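DUF2235 domain-containing protein (Pseudomonas aeruginosa, PDB 4O5P) is a type VI secretion effector, Tle1, that acts as a phospholipase and probably hydrolyses membrane lipids through an alpha/beta-hydrolase catalytic domain. Local coordinates at residues A241-F246 / L277-T282; M306-E311 / D347-R352; S326-C331 / C365-T370; F689-N694 / P779-E784. All coordinates share one frame; numbering follows the deposited sequence.

Along the chain interaction 1 closes first. Interactions 2 and 3 follow and interlock, their segments alternating, and interaction 4 comes last. Interaction 1 joins helix 238-254 to strand 270-280 of the main mixed sheet. Interaction 3 lies about 13 Å from it, centre to centre, where strands 331-336 and 370-375 of the same sheet begin. Interaction 2 is about 9 Å from interaction 3, and Glu311 ties them by accepting from Phe327 N and Leu328 N. Interactions 2 and 4 meet at the small sheet of strands 346-353, 687-689 and 692-693, their centres about 12 Å apart. That sheet joins the catalytic part of the chain to the C-terminal part, through Arg307 and Asp690 among others.

Interaction 1 (A241-F246 / L277-T282)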
# COMPACT_ATOMS: atom_id res chain seq x y z
N ALA A 241 -1.20 2.94 3.60
CA ALA A 241 -2.26 3.92 3.35
C ALA A 241 -3.41 3.74 4.33
O ALA A 241 -3.93 4.72 4.90
CB ALA A 241 -2.76 3.82 1.91
N GLU A 242 -3.82 2.48 4.51
CA GLU A 242 -4.89 2.14 5.44
C GLU A 242 -4.52 2.53 6.86
O GLU A 242 -5.36 3.01 7.60
CB GLU A 242 -5.21 0.65 5.40
CG GLU A 242 -5.97 0.19 4.15
CD GLU A 242 -5.66 -1.25 3.84
OE1 GLU A 242 -5.46 -2.01 4.81
OE2 GLU A 242 -5.58 -1.62 2.65
N ALA A 243 -3.27 2.31 7.25
CA ALA A 243 -2.85 2.69 8.61
C ALA A 243 -2.96 4.19 8.82
O ALA A 243 -3.37 4.66 9.89
CB ALA A 243 -1.46 2.23 8.89
N ARG A 244 -2.58 4.94 7.81
CA ARG A 244 -2.62 6.40 7.92
C ARG A 244 -4.04 6.93 8.00
O ARG A 244 -4.37 7.78 8.85
CB ARG A 244 -1.81 7.02 6.77
CG ARG A 244 -0.33 6.64 6.91
CD ARG A 244 0.50 6.91 5.65
NE ARG A 244 0.70 8.33 5.36
CZ ARG A 244 1.64 8.77 4.53
NH1 ARG A 244 2.46 7.91 3.95
NH2 ARG A 244 1.76 10.07 4.27
N ALA A 245 -4.91 6.41 7.14
CA ALA A 245 -6.32 6.76 7.22
C ALA A 245 -6.90 6.32 8.57
O ALA A 245 -7.63 7.08 9.21
CB ALA A 245 -7.10 6.14 6.06
N PHE A 246 -6.56 5.12 9.02
CA PHE A 246 -6.94 4.61 10.34
C PHE A 246 -6.57 5.60 11.45
O PHE A 246 -7.40 5.97 12.28
CB PHE A 246 -6.27 3.25 10.57
CG PHE A 246 -6.36 2.74 11.99
CD1 PHE A 246 -5.36 3.05 12.92
CD2 PHE A 246 -7.39 1.90 12.38
CE1 PHE A 246 -5.42 2.56 14.21
CE2 PHE A 246 -7.46 1.40 13.67
CZ PHE A 246 -6.47 1.74 14.60
N LEU A 277 3.67 4.27 14.88
CA LEU A 277 3.10 4.02 13.56
C LEU A 277 4.26 3.68 12.62
O LEU A 277 5.10 4.54 12.32
CB LEU A 277 2.34 5.26 13.09
CG LEU A 277 1.62 5.26 11.74
CD1 LEU A 277 0.48 4.22 11.75
CD2 LEU A 277 1.09 6.66 11.48
N GLY A 278 4.35 2.42 12.20
CA GLY A 278 5.47 2.00 11.35
C GLY A 278 4.99 1.67 9.95
O GLY A 278 4.18 0.77 9.76
N LEU A 279 5.53 2.38 8.96
CA LEU A 279 5.05 2.29 7.59
C LEU A 279 6.14 1.93 6.58
O LEU A 279 7.26 2.46 6.62
CB LEU A 279 4.42 3.61 7.17
CG LEU A 279 3.45 4.27 8.15
CD1 LEU A 279 3.18 5.69 7.67
CD2 LEU A 279 2.18 3.44 8.26
N PHE A 280 5.82 0.99 5.70
CA PHE A 280 6.73 0.62 4.62
C PHE A 280 6.11 1.12 3.32
O PHE A 280 5.03 0.63 2.94
CB PHE A 280 6.85 -0.91 4.52
CG PHE A 280 7.46 -1.58 5.73
CD1 PHE A 280 8.83 -1.82 5.79
CD2 PHE A 280 6.66 -2.03 6.78
CE1 PHE A 280 9.40 -2.46 6.87
CE2 PHE A 280 7.23 -2.68 7.87
CZ PHE A 280 8.60 -2.90 7.92
N ASP A 281 6.75 2.10 2.68
CA ASP A 281 6.45 2.49 1.28
C ASP A 281 4.97 2.65 1.00
O ASP A 281 4.39 1.84 0.29
CB ASP A 281 7.04 1.46 0.31
CG ASP A 281 7.42 2.06 -1.02
OD1 ASP A 281 8.12 3.09 -1.02
OD2 ASP A 281 7.04 1.51 -2.08
N THR A 282 4.35 3.70 1.57
CA THR A 282 2.92 3.95 1.43
C THR A 282 2.47 4.12 -0.01
O THR A 282 3.01 4.96 -0.73
CB THR A 282 2.52 5.24 2.15
OG1 THR A 282 2.92 5.17 3.51
CG2 THR A 282 1.01 5.47 2.06
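Ala243 points its methyl at strand 277-280 and meets two leucines that also point at the helix. Ala243 CB lies 3.9 Å from Leu279 CD2 and 4.0 Å from Leu277 CD1. The other methyl of Leu279 takes the aliphatic part of Arg244, with Leu279 CD1 3.6 Å from Arg244 CD. Where 277-282 ends and 241-246 begins, Thr282 CG2 lies 4.1 Å from Ala241 CB. The short axes of helix 241-246 and strand 277-280 approach to 9.1 Å and run nearly antiparallel, 150° apart.

This is the packing of an alpha/beta-hydrolase core. The GxSxG pattern of Gly235, Ser237 and Gly239 spans the turn into helix 238-254, consistent with a nucleophile elbow. Strand 270-280 leads into Asp281, which hydrogen-bonds His379 and is probably the acid of a Ser-His-Asp triad. Asp281 starts its side chain away from the helix, while Thr282, next in the chain, turns toward it.

The polar contact belongs to Arg244. Its chain bends at chi3 (69°) after passing Leu279, which brings the guanidinium to Thr282. Arg244 NH1 makes a weak hydrogen bond of 2.8 Å to Thr282 OG1, with an N-H...O angle of 142°. The hydroxyl lies at the guanidinium edge, in its plane. The stronger partners are backbone oxygens outside the two segments: NH1 also donates to Asp347 O, NH2 to Ser348 O and NE to Met306 O.

Interaction 2 (M306-E311 / D347-R352); sequences MRLPDE and DSIRRR
Arg351 and Arg307 lie across one another at about a right angle, and with Leu308 they bury the largest areas in this contact. Arg351 CG sits over one face of the Arg307 guanidinium, 3.3 Å from Arg307 NH1. The two guanidinium planes are only 18° apart, and Arg307 NH2 lies above the rim of the Arg351 group.

Arg307 stretches from CG to NE and ends at the backbone of Arg352. Arg307 NH1 and NH2 both donate to Arg352 O, at 2.9 and 2.8 Å, and the oxygen lies in the guanidinium plane. Arg307 NH2 also donates to Asp310 OD2 at 2.6 Å, on the syn lone pair of that oxygen. NH1 has a further salt bridge to Asp690, in the turn of interaction 4.

Arg351 reaches the other oxygen of Asp310. Arg351 NH2 bonds Asp310 OD1 at 3.1 Å, tilted from the guanidinium plane, and the carboxylate stands steeply to that plane, at 78°. Its NH1 pairs with Asp353. A water joins Arg351 NE to Leu308 O, with a weak bond to Asp310 OD1.

Leu308 supplies the apolar part. Leu308 CD1 meets Ile349 CB at 3.9 Å, and its CD2 faces Ile349 CG2. A second water accepts from Leu308 N and donates to Ile349 O, linking the two backbones.

The chemistry is that of a salt-bridge network in which Asp310 is shared by two arginines. The carboxylates of Asp310, Asp353 and Asp690 probably offset the charge of the two neighbouring guanidinium groups, and the shared bonds should limit how far either arginine can turn.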
# COMPACT_ATOMS: atom_id res chain seq x y z
N MSE A 306 -3.87 10.99 4.10
CA MSE A 306 -2.51 10.47 4.15
C MSE A 306 -1.65 11.32 5.07
O MSE A 306 -0.67 10.85 5.65
CB MSE A 306 -1.90 10.44 2.75
CG MSE A 306 -2.59 9.43 1.81
SE MSE A 306 -2.47 7.63 2.57
CE MSE A 306 -4.25 7.54 3.34
N ARG A 307 -2.01 12.59 5.17
CA ARG A 307 -1.33 13.54 6.04
C ARG A 307 -1.34 13.00 7.47
O ARG A 307 -2.42 12.67 7.99
CB ARG A 307 -2.09 14.86 5.99
CG ARG A 307 -1.38 16.01 6.63
CD ARG A 307 -2.37 17.16 6.88
NE ARG A 307 -1.75 18.10 7.80
CZ ARG A 307 -0.91 19.06 7.42
NH1 ARG A 307 -0.64 19.23 6.12
NH2 ARG A 307 -0.37 19.86 8.33
N LEU A 308 -0.18 12.87 8.09
CA LEU A 308 -0.14 12.29 9.44
C LEU A 308 -0.94 13.18 10.40
O LEU A 308 -1.09 14.38 10.14
CB LEU A 308 1.29 12.09 9.92
CG LEU A 308 2.25 11.08 9.26
CD1 LEU A 308 3.57 11.12 10.00
CD2 LEU A 308 1.73 9.66 9.26
N PRO A 309 -1.49 12.60 11.49
CA PRO A 309 -2.27 13.42 12.43
C PRO A 309 -1.48 14.59 13.00
O PRO A 309 -0.31 14.43 13.38
CB PRO A 309 -2.60 12.43 13.56
CG PRO A 309 -2.69 11.11 12.89
CD PRO A 309 -1.61 11.16 11.79
N ASP A 310 -2.10 15.77 13.03
CA ASP A 310 -1.49 16.94 13.62
C ASP A 310 -1.94 17.09 15.07
O ASP A 310 -3.13 16.94 15.38
CB ASP A 310 -1.82 18.21 12.84
CG ASP A 310 -0.75 18.56 11.82
OD1 ASP A 310 0.45 18.33 12.11
OD2 ASP A 310 -1.10 19.09 10.75
N GLU A 311 -0.98 17.35 15.94
CA GLU A 311 -1.27 17.54 17.35
C GLU A 311 -1.81 18.95 17.56
O GLU A 311 -1.49 19.87 16.80
CB GLU A 311 -0.00 17.32 18.18
CG GLU A 311 0.66 15.95 17.98
CD GLU A 311 -0.28 14.78 18.29
OE1 GLU A 311 -1.25 14.95 19.06
OE2 GLU A 311 -0.03 13.67 17.75
N ASP A 347 3.24 7.81 -1.26
CA ASP A 347 2.86 8.93 -0.42
C ASP A 347 3.92 9.13 0.66
O ASP A 347 4.01 8.35 1.61
CB ASP A 347 1.48 8.74 0.22
CG ASP A 347 0.39 9.50 -0.52
OD1 ASP A 347 -0.15 8.95 -1.50
OD2 ASP A 347 0.07 10.65 -0.12
N SER A 348 4.70 10.19 0.51
CA SER A 348 5.61 10.59 1.57
C SER A 348 4.82 11.05 2.81
O SER A 348 3.65 11.41 2.70
CB SER A 348 6.51 11.72 1.07
OG SER A 348 7.37 12.21 2.09
N ILE A 349 5.45 11.04 3.98
CA ILE A 349 4.80 11.59 5.16
C ILE A 349 5.19 13.05 5.37
O ILE A 349 4.87 13.64 6.41
CB ILE A 349 5.15 10.81 6.43
CG1 ILE A 349 6.66 10.76 6.63
CG2 ILE A 349 4.54 9.41 6.39
CD1 ILE A 349 7.06 10.38 8.03
N ARG A 350 5.89 13.61 4.38
CA ARG A 350 6.20 15.06 4.34
C ARG A 350 4.94 15.87 4.02
O ARG A 350 4.08 15.44 3.24
CB ARG A 350 7.28 15.39 3.29
CG ARG A 350 8.13 16.65 3.60
CD ARG A 350 9.24 16.86 2.56
NE ARG A 350 8.72 17.34 1.28
CZ ARG A 350 9.36 17.20 0.12
NH1 ARG A 350 10.52 16.56 0.10
NH2 ARG A 350 8.84 17.65 -1.00
N ARG A 351 4.82 17.04 4.62
CA ARG A 351 3.66 17.90 4.43
C ARG A 351 3.93 19.31 4.97
O ARG A 351 4.85 19.51 5.78
CB ARG A 351 2.45 17.29 5.13
CG ARG A 351 2.28 17.74 6.58
CD ARG A 351 3.31 17.17 7.54
NE ARG A 351 3.02 17.61 8.91
CZ ARG A 351 3.45 18.76 9.43
NH1 ARG A 351 4.21 19.57 8.70
NH2 ARG A 351 3.13 19.11 10.67
N ARG A 352 3.12 20.27 4.55
CA ARG A 352 3.24 21.63 5.06
C ARG A 352 2.49 21.78 6.39
O ARG A 352 1.44 21.15 6.59
CB ARG A 352 2.69 22.61 4.03
CG ARG A 352 3.31 22.45 2.64
CD ARG A 352 2.77 23.50 1.68
NE ARG A 352 3.17 24.83 2.12
CZ ARG A 352 2.55 25.96 1.79
NH1 ARG A 352 1.48 25.94 1.00
NH2 ARG A 352 3.01 27.12 2.26
O HOH W 1 2.22 13.54 6.68
O HOH W 2 1.28 16.04 10.22

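Interaction 3 (S326-C331 / C365-T370); sequences SFLKRC and CYRKWT
Trp369 lays the edge of its indole against the 326-331 backbone and buries more area than any other residue here. Leu328 O approaches that edge in the ring plane, 3.4 Å from Trp369 CE3. Ser326 CB meets the same edge further along, at CZ3. One ring face is occupied from within its own segment by Lys368 CD, over the ring centre.

Arg367 crosses Leu328 obliquely. Leu328 CD2 lies over one guanidinium face, while Arg367 NH1 donates to Leu328 O at 3.0 Å, with an angle of 154°. Bends at chi2 and chi3 fold the Arg367 chain back to this carbonyl. Its NH2 bonds Pro309 O and faces Glu311 in a doubtfully short salt bridge. Cys331 and Thr370 point to the same side of the sheet, where Cys331 CB touches Thr370 CG2 at 3.6 Å.

A type II turn from Arg367 to Thr370 presents Trp369 O, which accepts from Cys331 N at 3.1 Å. Arg367 O takes both Thr370 N and Thr370 OG1.

The Cys331-Thr370 bridge is parallel and opens the pairing of strands 331-336 and 370-375 in the main sheet. On the other side of 331-336 runs strand 270-280, and Phe327 packs on helix 238-254.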
# COMPACT_ATOMS: atom_id res chain seq x y z
N SER A 326 -0.67 14.45 23.34
CA SER A 326 -0.45 14.05 21.94
C SER A 326 -1.18 12.77 21.53
O SER A 326 -1.30 11.83 22.31
CB SER A 326 1.06 13.91 21.66
OG SER A 326 1.77 15.08 22.00
N PHE A 327 -1.65 12.75 20.29
CA PHE A 327 -2.29 11.57 19.74
C PHE A 327 -1.30 10.55 19.14
O PHE A 327 -1.43 9.34 19.34
CB PHE A 327 -3.34 11.99 18.71
CG PHE A 327 -4.09 10.84 18.11
CD1 PHE A 327 -4.99 10.11 18.88
CD2 PHE A 327 -3.89 10.48 16.78
CE1 PHE A 327 -5.68 9.05 18.32
CE2 PHE A 327 -4.58 9.41 16.22
CZ PHE A 327 -5.48 8.70 16.99
N LEU A 328 -0.29 11.06 18.43
CA LEU A 328 0.71 10.20 17.78
C LEU A 328 2.09 10.45 18.37
O LEU A 328 2.60 11.57 18.28
CB LEU A 328 0.73 10.45 16.27
CG LEU A 328 1.84 9.77 15.46
CD1 LEU A 328 1.63 8.27 15.50
CD2 LEU A 328 1.84 10.28 13.99
N LYS A 329 2.71 9.43 18.95
CA LYS A 329 4.00 9.60 19.64
C LYS A 329 5.23 9.41 18.74
O LYS A 329 6.30 9.93 19.04
CB LYS A 329 4.12 8.62 20.80
CG LYS A 329 2.96 8.62 21.80
CD LYS A 329 2.68 9.97 22.40
CE LYS A 329 1.40 9.87 23.26
NZ LYS A 329 1.10 11.08 24.10
N ARG A 330 5.08 8.67 17.65
CA ARG A 330 6.23 8.24 16.85
C ARG A 330 5.77 7.59 15.54
O ARG A 330 4.97 6.65 15.54
CB ARG A 330 7.06 7.23 17.64
CG ARG A 330 8.29 6.67 16.90
CD ARG A 330 9.34 7.75 16.66
NE ARG A 330 10.57 7.20 16.08
CZ ARG A 330 11.49 7.93 15.47
NH1 ARG A 330 11.32 9.24 15.34
NH2 ARG A 330 12.58 7.36 14.98
N CYS A 331 6.30 8.09 14.42
CA CYS A 331 6.06 7.45 13.13
C CYS A 331 7.36 7.28 12.35
O CYS A 331 8.13 8.23 12.18
CB CYS A 331 5.06 8.25 12.30
SG CYS A 331 4.74 7.52 10.65
N CYS A 365 7.63 19.81 5.07
CA CYS A 365 8.58 19.28 6.04
C CYS A 365 7.95 18.13 6.82
O CYS A 365 6.86 17.66 6.50
CB CYS A 365 8.99 20.38 7.03
SG CYS A 365 7.59 21.03 8.02
N TYR A 366 8.63 17.71 7.87
CA TYR A 366 8.20 16.54 8.63
C TYR A 366 7.77 16.96 10.02
O TYR A 366 8.48 17.69 10.71
CB TYR A 366 9.31 15.49 8.69
CG TYR A 366 9.68 14.97 7.32
CD1 TYR A 366 10.59 15.64 6.52
CD2 TYR A 366 9.08 13.81 6.82
CE1 TYR A 366 10.92 15.17 5.25
CE2 TYR A 366 9.40 13.33 5.56
CZ TYR A 366 10.32 14.00 4.78
OH TYR A 366 10.62 13.51 3.54
N ARG A 367 6.60 16.49 10.40
CA ARG A 367 6.07 16.65 11.75
C ARG A 367 6.99 16.07 12.85
O ARG A 367 7.62 15.04 12.64
CB ARG A 367 4.73 15.93 11.79
CG ARG A 367 3.94 16.21 13.01
CD ARG A 367 4.02 15.04 13.96
NE ARG A 367 2.70 14.65 14.36
CZ ARG A 367 2.43 14.01 15.49
NH1 ARG A 367 3.40 13.69 16.34
NH2 ARG A 367 1.18 13.70 15.74
N LYS A 368 7.03 16.72 14.02
CA LYS A 368 7.84 16.23 15.14
C LYS A 368 7.66 14.73 15.38
O LYS A 368 6.58 14.19 15.15
CB LYS A 368 7.51 17.00 16.44
CG LYS A 368 6.06 16.87 16.92
CD LYS A 368 5.82 17.63 18.22
CE LYS A 368 4.36 17.55 18.66
NZ LYS A 368 4.06 18.37 19.88
N TRP A 369 8.72 14.05 15.79
CA TRP A 369 8.63 12.63 16.16
C TRP A 369 8.29 11.72 14.99
O TRP A 369 7.91 10.56 15.22
CB TRP A 369 7.59 12.40 17.27
CG TRP A 369 7.67 13.37 18.43
CD1 TRP A 369 8.77 14.05 18.87
CD2 TRP A 369 6.58 13.76 19.27
NE1 TRP A 369 8.43 14.83 19.95
CE2 TRP A 369 7.09 14.67 20.22
CE3 TRP A 369 5.22 13.43 19.33
CZ2 TRP A 369 6.29 15.26 21.21
CZ3 TRP A 369 4.43 14.01 20.30
CH2 TRP A 369 4.97 14.92 21.23
N THR A 370 8.41 12.21 13.76
CA THR A 370 8.20 11.37 12.58
C THR A 370 9.42 11.44 11.65
O THR A 370 9.99 12.51 11.45
CB THR A 370 6.91 11.73 11.82
OG1 THR A 370 7.04 13.02 11.20
CG2 THR A 370 5.73 11.77 12.80
O HOH W 3 1.98 17.41 21.36

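Interaction 4 (F689-N694 / P779-E784); sequences FDNESN and PGDKVE
Asn691 meets the first turn of helix 779-787 with both its backbone and its side chain. Asn691 O accepts from Gly780 N at 3.1 Å, with an N-H...O angle of 156°. The N of Pro779 has no hydrogen to share, and Pro779 CD instead lies 3.2 Å from the same Asn691 O.

The amide of Asn691 reaches the side chain of Asp781. Asn691 ND2 donates to Asp781 OD1 at 2.9 Å, nearly straight at 164°. The donor meets OD1 on the syn side, somewhat out of the carboxylate plane. Amide and carboxylate planes are 25° apart.

Ser693 OG comes 3.1 Å from Pro779 CD but has its polar partner in Lys695 O. Asp690, beside Asn691, is held by Arg307 and Arg360.

Gly780 CA passes just 4.1 Å from Asn691 CA, so the two backbones run very close together. The loop itself is a type II' turn, closed by Phe689 N to Glu692 O at 2.7 Å and Glu692 N to Phe689 O at 3.0 Å. This is a beta hairpin between strands 687-689 and 692-693, with its two-residue turn docked on the N-terminal end of a helix.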
# COMPACT_ATOMS: atom_id res chain seq x y z
N PHE A 689 3.20 14.55 -1.49
CA PHE A 689 3.54 15.03 -0.15
C PHE A 689 2.29 15.78 0.31
O PHE A 689 2.17 16.99 0.10
CB PHE A 689 4.75 15.97 -0.15
CG PHE A 689 5.92 15.49 -0.96
CD1 PHE A 689 6.01 15.78 -2.33
CD2 PHE A 689 6.97 14.80 -0.37
CE1 PHE A 689 7.10 15.35 -3.07
CE2 PHE A 689 8.06 14.37 -1.11
CZ PHE A 689 8.12 14.64 -2.46
N ASP A 690 1.36 15.03 0.89
CA ASP A 690 0.04 15.57 1.22
C ASP A 690 -0.66 16.10 -0.03
O ASP A 690 -0.99 15.31 -0.91
CB ASP A 690 0.15 16.64 2.31
CG ASP A 690 -1.20 17.12 2.82
OD1 ASP A 690 -2.26 16.52 2.50
OD2 ASP A 690 -1.20 18.11 3.58
N ASN A 691 -0.89 17.40 -0.12
CA ASN A 691 -1.59 17.96 -1.26
C ASN A 691 -0.67 18.17 -2.46
O ASN A 691 -1.15 18.37 -3.57
CB ASN A 691 -2.28 19.28 -0.89
CG ASN A 691 -1.29 20.35 -0.47
OD1 ASN A 691 -0.35 20.08 0.28
ND2 ASN A 691 -1.49 21.58 -0.95
N GLU A 692 0.64 18.13 -2.23
CA GLU A 692 1.60 18.43 -3.29
C GLU A 692 2.14 17.15 -3.93
O GLU A 692 2.04 16.07 -3.35
CB GLU A 692 2.77 19.25 -2.72
CG GLU A 692 2.33 20.49 -1.95
CD GLU A 692 3.50 21.35 -1.50
OE1 GLU A 692 4.43 20.82 -0.84
OE2 GLU A 692 3.50 22.55 -1.83
N SER A 693 2.72 17.28 -5.13
CA SER A 693 3.33 16.14 -5.80
C SER A 693 4.67 16.56 -6.41
O SER A 693 4.94 17.76 -6.58
CB SER A 693 2.38 15.59 -6.89
OG SER A 693 1.92 16.63 -7.73
N ASN A 694 5.52 15.58 -6.74
CA ASN A 694 6.82 15.90 -7.33
C ASN A 694 6.77 16.20 -8.82
O ASN A 694 7.73 16.73 -9.38
CB ASN A 694 7.85 14.79 -7.06
CG ASN A 694 7.47 13.44 -7.70
OD1 ASN A 694 6.30 13.18 -7.99
ND2 ASN A 694 8.47 12.59 -7.89
N PRO A 779 -2.02 18.65 -6.79
CA PRO A 779 -3.20 17.90 -7.25
C PRO A 779 -4.25 17.72 -6.15
O PRO A 779 -5.42 17.59 -6.46
CB PRO A 779 -2.60 16.56 -7.67
CG PRO A 779 -1.38 16.40 -6.81
CD PRO A 779 -0.82 17.79 -6.70
N GLY A 780 -3.84 17.73 -4.88
CA GLY A 780 -4.80 17.63 -3.79
C GLY A 780 -5.77 18.80 -3.77
O GLY A 780 -6.97 18.64 -3.49
N ASP A 781 -5.24 19.97 -4.08
CA ASP A 781 -6.01 21.21 -4.16
C ASP A 781 -7.06 21.16 -5.29
O ASP A 781 -8.23 21.53 -5.09
CB ASP A 781 -5.07 22.40 -4.42
CG ASP A 781 -4.09 22.65 -3.28
OD1 ASP A 781 -3.98 21.83 -2.33
OD2 ASP A 781 -3.39 23.69 -3.35
N LYS A 782 -6.62 20.74 -6.48
CA LYS A 782 -7.52 20.55 -7.63
C LYS A 782 -8.57 19.46 -7.39
O LYS A 782 -9.73 19.60 -7.80
CB LYS A 782 -6.71 20.20 -8.90
CG LYS A 782 -5.76 21.29 -9.38
CD LYS A 782 -6.51 22.53 -9.90
CE LYS A 782 -5.54 23.61 -10.34
NZ LYS A 782 -6.22 24.75 -11.00
N VAL A 783 -8.16 18.37 -6.74
CA VAL A 783 -9.09 17.28 -6.46
C VAL A 783 -10.18 17.79 -5.52
O VAL A 783 -11.37 17.57 -5.75
CB VAL A 783 -8.37 16.04 -5.86
CG1 VAL A 783 -9.37 15.12 -5.17
CG2 VAL A 783 -7.60 15.26 -6.94
N GLU A 784 -9.76 18.51 -4.48
CA GLU A 784 -10.72 19.13 -3.54
C GLU A 784 -11.65 20.08 -4.28
O GLU A 784 -12.88 20.01 -4.12
CB GLU A 784 -9.98 19.89 -2.43
CG GLU A 784 -10.76 20.06 -1.12
CD GLU A 784 -11.88 21.09 -1.20
OE1 GLU A 784 -12.76 21.10 -0.30
OE2 GLU A 784 -11.86 21.91 -2.15